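Local coordinates for protein HAD hydrolase, family IA, variant 3 (Entamoeba histolytica, PDB 6W04) that binds magnesium in the active site of a haloacid dehalogenase (HAD) fold and is probably a hydrolase, its natural substrate not being established, at residues T33-D38 against E53-K58; I92-A97 against N210-E215. All coordinates share one frame; numbering follows the deposited sequence.

Contact 1. Residues T33-D38 against E53-K58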
loop_
_atom_site.group_PDB
_atom_site.type_symbol
_atom_site.label_atom_id
_atom_site.label_comp_id
_atom_site.label_asym_id
_atom_site.label_seq_id
_atom_site.Cartn_x
_atom_site.Cartn_y
_atom_site.Cartn_z
ATOM N N THR A 33 2.509 -27.802 -4.794
ATOM C CA THR A 33 2.205 -27.207 -6.087
ATOM C C THR A 33 2.024 -25.713 -5.879
ATOM O O THR A 33 1.441 -25.293 -4.867
ATOM C CB THR A 33 0.941 -27.784 -6.740
ATOM O OG1 THR A 33 -0.184 -27.512 -5.907
ATOM C CG2 THR A 33 1.068 -29.283 -6.947
ATOM N N PRO A 34 2.518 -24.889 -6.806
ATOM C CA PRO A 34 2.306 -23.442 -6.698
ATOM C C PRO A 34 0.848 -23.079 -6.946
ATOM O O PRO A 34 0.076 -23.842 -7.535
ATOM C CB PRO A 34 3.216 -22.861 -7.795
ATOM C CG PRO A 34 3.459 -23.952 -8.745
ATOM C CD PRO A 34 3.233 -25.274 -8.030
ATOM N N LEU A 35 0.475 -21.881 -6.500
ATOM C CA LEU A 35 -0.834 -21.343 -6.862
ATOM C C LEU A 35 -0.893 -21.134 -8.369
ATOM O O LEU A 35 0.077 -20.689 -8.978
ATOM C CB LEU A 35 -1.096 -20.011 -6.149
ATOM C CG LEU A 35 -1.085 -19.928 -4.621
ATOM C CD1 LEU A 35 -1.332 -18.471 -4.200
ATOM C CD2 LEU A 35 -2.149 -20.874 -3.977
ATOM N N SER A 36 -2.021 -21.498 -8.988
ATOM C CA SER A 36 -2.199 -21.152 -10.395
ATOM C C SER A 36 -2.473 -19.654 -10.536
ATOM O O SER A 36 -2.790 -18.954 -9.566
ATOM C CB SER A 36 -3.356 -21.937 -11.017
ATOM O OG SER A 36 -4.565 -21.590 -10.376
ATOM N N GLU A 37 -2.385 -19.163 -11.774
ATOM C CA GLU A 37 -2.718 -17.765 -12.020
ATOM C C GLU A 37 -4.161 -17.468 -11.631
ATOM O O GLU A 37 -4.461 -16.388 -11.107
ATOM C CB GLU A 37 -2.466 -17.408 -13.486
ATOM C CG GLU A 37 -1.001 -17.353 -13.859
ATOM C CD GLU A 37 -0.801 -17.007 -15.332
ATOM O OE1 GLU A 37 -1.815 -16.816 -16.043
ATOM O OE2 GLU A 37 0.362 -16.923 -15.775
ATOM N N ASP A 38 -5.065 -18.428 -11.865
ATOM C CA ASP A 38 -6.462 -18.255 -11.476
ATOM C C ASP A 38 -6.622 -18.253 -9.962
ATOM O O ASP A 38 -7.398 -17.455 -9.424
ATOM C CB ASP A 38 -7.332 -19.345 -12.101
ATOM C CG ASP A 38 -7.451 -19.212 -13.627
ATOM O OD1 ASP A 38 -7.399 -18.077 -14.159
ATOM O OD2 ASP A 38 -7.597 -20.258 -14.295
ATOM N N GLU A 53 -4.318 -20.274 4.873
ATOM C CA GLU A 53 -5.440 -21.194 5.018
ATOM C C GLU A 53 -5.855 -21.787 3.678
ATOM O O GLU A 53 -6.217 -22.962 3.607
ATOM C CB GLU A 53 -6.635 -20.493 5.686
ATOM C CG GLU A 53 -6.317 -20.135 7.152
ATOM C CD GLU A 53 -7.399 -19.310 7.811
ATOM O OE1 GLU A 53 -8.135 -18.611 7.079
ATOM O OE2 GLU A 53 -7.530 -19.400 9.052
ATOM N N HIS A 54 -5.835 -20.988 2.611
ATOM C CA HIS A 54 -6.110 -21.551 1.292
ATOM C C HIS A 54 -5.093 -22.629 0.936
ATOM O O HIS A 54 -5.459 -23.712 0.460
ATOM C CB HIS A 54 -6.088 -20.471 0.216
ATOM C CG HIS A 54 -6.328 -21.015 -1.157
ATOM N ND1 HIS A 54 -7.595 -21.182 -1.673
ATOM C CD2 HIS A 54 -5.474 -21.474 -2.098
ATOM C CE1 HIS A 54 -7.508 -21.707 -2.886
ATOM N NE2 HIS A 54 -6.229 -21.880 -3.171
ATOM N N ILE A 55 -3.812 -22.344 1.162
ATOM C CA ILE A 55 -2.736 -23.258 0.779
ATOM C C ILE A 55 -2.813 -24.554 1.582
ATOM O O ILE A 55 -2.656 -25.649 1.031
ATOM C CB ILE A 55 -1.375 -22.557 0.961
ATOM C CG1 ILE A 55 -1.210 -21.450 -0.100
ATOM C CG2 ILE A 55 -0.226 -23.598 0.929
ATOM C CD1 ILE A 55 -0.095 -20.418 0.198
ATOM N N LEU A 56 -3.058 -24.456 2.891
ATOM C CA LEU A 56 -3.266 -25.650 3.709
ATOM C C LEU A 56 -4.639 -26.281 3.495
ATOM O O LEU A 56 -4.841 -27.448 3.859
ATOM C CB LEU A 56 -3.091 -25.299 5.195
ATOM C CG LEU A 56 -1.699 -24.833 5.601
ATOM C CD1 LEU A 56 -1.780 -24.109 6.935
ATOM C CD2 LEU A 56 -0.747 -26.029 5.672
ATOM N N ASN A 57 -5.575 -25.545 2.898
ATOM C CA ASN A 57 -6.987 -25.924 2.832
ATOM C C ASN A 57 -7.537 -26.211 4.223
ATOM O O ASN A 57 -8.223 -27.211 4.450
ATOM C CB ASN A 57 -7.217 -27.116 1.897
ATOM C CG ASN A 57 -8.654 -27.201 1.417
ATOM O OD1 ASN A 57 -9.328 -26.177 1.274
ATOM N ND2 ASN A 57 -9.150 -28.425 1.209
ATOM N N LYS A 58 -7.264 -25.300 5.157
ATOM C CA LYS A 58 -7.743 -25.484 6.523
ATOM C C LYS A 58 -7.670 -24.157 7.262
ATOM O O LYS A 58 -6.683 -23.442 7.151
ATOM C CB LYS A 58 -6.900 -26.541 7.247
ATOM C CG LYS A 58 -7.307 -26.881 8.630
ATOM C CD LYS A 58 -6.497 -28.067 9.110
ATOM C CE LYS A 58 -7.080 -28.644 10.368
ATOM N NZ LYS A 58 -6.596 -30.030 10.569
#
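Leu35 reaches the C-terminal end of helix 48-56 with one methyl group, CD2, inside the helical cap that this HAD-family protein carries beside its Rossmann-like core. That methyl lies 3.9 Å from CD2 of the His54 imidazole, which it approaches obliquely. It also lies 4.0 Å from CG1 of Ile55, whose side chain runs at about a right angle to that of Leu35. Two neighbouring helix residues thus share one leucine methyl, and the buried area is small, 96 Å² over both sides. Leu35 has CG anti to its carbonyl carbon (chi1 -59°), which brings the branch nearer to helix 48-56 although CB does not aim there.

Further out, Leu43 of helix 37-43 touches both Leu35 and His54, while Trp23 and Ile30 of helix 16-31 pack on Ile55. The imidazole is held at its polar end by a hydrogen bond between NE2 and OE2 of Glu39, whose OE1 accepts a hydrogen bond from the backbone N of Ser36, the N-cap residue of helix 37-43. A Schellman motif closes helix 48-56: Asn57 has positive phi (54°), and Lys58 N donates to Glu53 O at 3.0 Å.

Contact 2. Residues I92-A97 against N210-E215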
loop_
_atom_site.group_PDB
_atom_site.type_symbol
_atom_site.label_atom_id
_atom_site.label_comp_id
_atom_site.label_asym_id
_atom_site.label_seq_id
_atom_site.Cartn_x
_atom_site.Cartn_y
_atom_site.Cartn_z
ATOM N N ILE A 92 9.413 10.580 -6.755
ATOM C CA ILE A 92 10.428 11.421 -6.118
ATOM C C ILE A 92 10.196 12.884 -6.464
ATOM O O ILE A 92 10.299 13.764 -5.598
ATOM C CB ILE A 92 11.850 10.957 -6.504
ATOM C CG1 ILE A 92 12.109 9.544 -5.961
ATOM C CG2 ILE A 92 12.898 11.914 -5.964
ATOM C CD1 ILE A 92 13.527 9.059 -6.174
ATOM N N ASN A 93 9.854 13.165 -7.726
ATOM C CA ASN A 93 9.556 14.537 -8.128
ATOM C C ASN A 93 8.417 15.120 -7.309
ATOM O O ASN A 93 8.481 16.278 -6.876
ATOM C CB ASN A 93 9.194 14.593 -9.610
ATOM C CG ASN A 93 10.385 14.374 -10.514
ATOM O OD1 ASN A 93 11.540 14.520 -10.101
ATOM N ND2 ASN A 93 10.111 14.031 -11.769
ATOM N N LEU A 94 7.346 14.344 -7.116
ATOM C CA LEU A 94 6.244 14.819 -6.287
ATOM C C LEU A 94 6.712 15.092 -4.862
ATOM O O LEU A 94 6.366 16.128 -4.280
ATOM C CB LEU A 94 5.099 13.802 -6.296
ATOM C CG LEU A 94 3.783 14.270 -5.678
ATOM C CD1 LEU A 94 3.418 15.648 -6.239
ATOM C CD2 LEU A 94 2.644 13.244 -5.921
ATOM N N PHE A 95 7.499 14.172 -4.286
ATOM C CA PHE A 95 8.060 14.377 -2.951
ATOM C C PHE A 95 8.751 15.732 -2.839
ATOM O O PHE A 95 8.516 16.485 -1.890
ATOM C CB PHE A 95 9.078 13.282 -2.606
ATOM C CG PHE A 95 8.520 11.892 -2.538
ATOM C CD1 PHE A 95 7.162 11.657 -2.415
ATOM C CD2 PHE A 95 9.386 10.812 -2.566
ATOM C CE1 PHE A 95 6.678 10.358 -2.353
ATOM C CE2 PHE A 95 8.916 9.519 -2.491
ATOM C CZ PHE A 95 7.557 9.290 -2.388
ATOM N N GLU A 96 9.637 16.040 -3.791
ATOM C CA GLU A 96 10.376 17.301 -3.736
ATOM C C GLU A 96 9.453 18.495 -3.943
ATOM O O GLU A 96 9.577 19.514 -3.250
ATOM C CB GLU A 96 11.488 17.298 -4.784
ATOM C CG GLU A 96 12.448 16.115 -4.662
ATOM C CD GLU A 96 13.475 16.079 -5.780
ATOM O OE1 GLU A 96 14.542 15.458 -5.610
ATOM O OE2 GLU A 96 13.209 16.677 -6.839
ATOM N N ALA A 97 8.518 18.387 -4.886
ATOM C CA ALA A 97 7.602 19.489 -5.139
ATOM C C ALA A 97 6.724 19.771 -3.924
ATOM O O ALA A 97 6.406 20.933 -3.637
ATOM C CB ALA A 97 6.752 19.192 -6.374
ATOM N N ASN A 210 3.857 10.919 -12.636
ATOM C CA ASN A 210 4.043 11.907 -13.697
ATOM C C ASN A 210 2.724 12.506 -14.162
ATOM O O ASN A 210 2.725 13.577 -14.776
ATOM C CB ASN A 210 4.745 11.290 -14.912
ATOM C CG ASN A 210 6.187 10.919 -14.637
ATOM O OD1 ASN A 210 6.844 11.520 -13.788
ATOM N ND2 ASN A 210 6.690 9.924 -15.359
ATOM N N GLU A 211 1.602 11.844 -13.886
ATOM C CA GLU A 211 0.314 12.227 -14.445
ATOM C C GLU A 211 -0.519 13.082 -13.501
ATOM O O GLU A 211 -1.683 13.358 -13.794
ATOM C CB GLU A 211 -0.460 10.973 -14.842
ATOM C CG GLU A 211 0.267 10.109 -15.863
ATOM C CD GLU A 211 -0.515 8.859 -16.213
ATOM O OE1 GLU A 211 -1.366 8.452 -15.394
ATOM O OE2 GLU A 211 -0.290 8.295 -17.305
ATOM N N ILE A 212 0.043 13.504 -12.377
ATOM C CA ILE A 212 -0.677 14.307 -11.401
ATOM C C ILE A 212 0.156 15.546 -11.076
ATOM O O ILE A 212 1.392 15.489 -11.061
ATOM C CB ILE A 212 -0.996 13.476 -10.137
ATOM C CG1 ILE A 212 -1.991 14.203 -9.235
ATOM C CG2 ILE A 212 0.278 13.109 -9.365
ATOM C CD1 ILE A 212 -3.339 14.411 -9.863
ATOM N N THR A 213 -0.518 16.671 -10.846
ATOM C CA THR A 213 0.121 17.897 -10.388
ATOM C C THR A 213 -0.447 18.312 -9.034
ATOM O O THR A 213 -1.538 17.893 -8.634
ATOM C CB THR A 213 -0.062 19.054 -11.385
ATOM O OG1 THR A 213 -1.405 19.549 -11.314
ATOM C CG2 THR A 213 0.239 18.605 -12.808
ATOM N N ILE A 214 0.313 19.153 -8.329
ATOM C CA ILE A 214 -0.176 19.746 -7.086
ATOM C C ILE A 214 -1.509 20.449 -7.319
ATOM O O ILE A 214 -2.424 20.381 -6.488
ATOM C CB ILE A 214 0.867 20.728 -6.522
ATOM C CG1 ILE A 214 2.283 20.166 -6.678
ATOM C CG2 ILE A 214 0.541 21.077 -5.073
ATOM C CD1 ILE A 214 2.616 19.117 -5.690
ATOM N N GLU A 215 -1.630 21.150 -8.447
ATOM C CA GLU A 215 -2.832 21.931 -8.711
ATOM C C GLU A 215 -4.031 21.025 -8.963
ATOM O O GLU A 215 -5.144 21.325 -8.514
ATOM C CB GLU A 215 -2.598 22.871 -9.897
#
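Apolar contacts across the segments centre on Leu94, whose two methyls serve different partners. CD1 meets CD1 of Ile214 at 3.6 Å, the closest approach between the segments, and CD2 lies 4.2 Å from CG2 of Ile212. With CG anti to the backbone N (chi1 -169°), the Leu94 side chain reaches across so that its two methyls diverge, one to each isoleucine, crossing each at a slant. One helical turn further on, Ala97 directs CB toward the other segment and comes within 4.2 Å of Ile214 CD1. The end of Ile214 is therefore shared by residues three apart on one face of helix 91-100, and the total buried area is 180 Å².

In the fold, the contact joins the helix leading into strand 105-112 to the linker after strand 205-206 and the first turn of the C-terminal helix 214-222. This belongs to the α/β Rossmann-like core of the HAD family, with the parallel sheet nearby: Ile212 also touches Ile206 of the edge strand, and Leu94 also touches Phe209. Phe95, one residue on, faces elsewhere and meets the rings of Phe6 and Phe129 edge-to-face.

Polar interactions organise each segment separately. Helix 91-100 is held by regular backbone bonds, with Ala97 N donating to Asn93 O at 2.9 Å. On the other segment, Thr213 is the N-cap of helix 214-222 and its OG1 accepts a hydrogen bond from the backbone N of Glu216.

In the fold
From the N terminus the chain forms strand 3-7, then enters the helical cap, where contact 1 closes a short loop of 14 intervening residues, most of them helical. After helix 62-82 it returns to the core. Contact 2 opens there on helix 91-100 and closes only 112 residues later, spanning five strands of the sheet, from 105-112 to 205-206, as helix 214-222 begins. The two loops follow in series, neither nested nor crossing. The centres of contact 1 and contact 2 lie about 40 Å apart, on opposite sides of the chain's centre, and the nearest atoms of contact 1 and contact 2 are about 25 Å apart. Contact 1 joins parts of the cap, contact 2 the core and C-terminal helix; both lie away from the magnesium site.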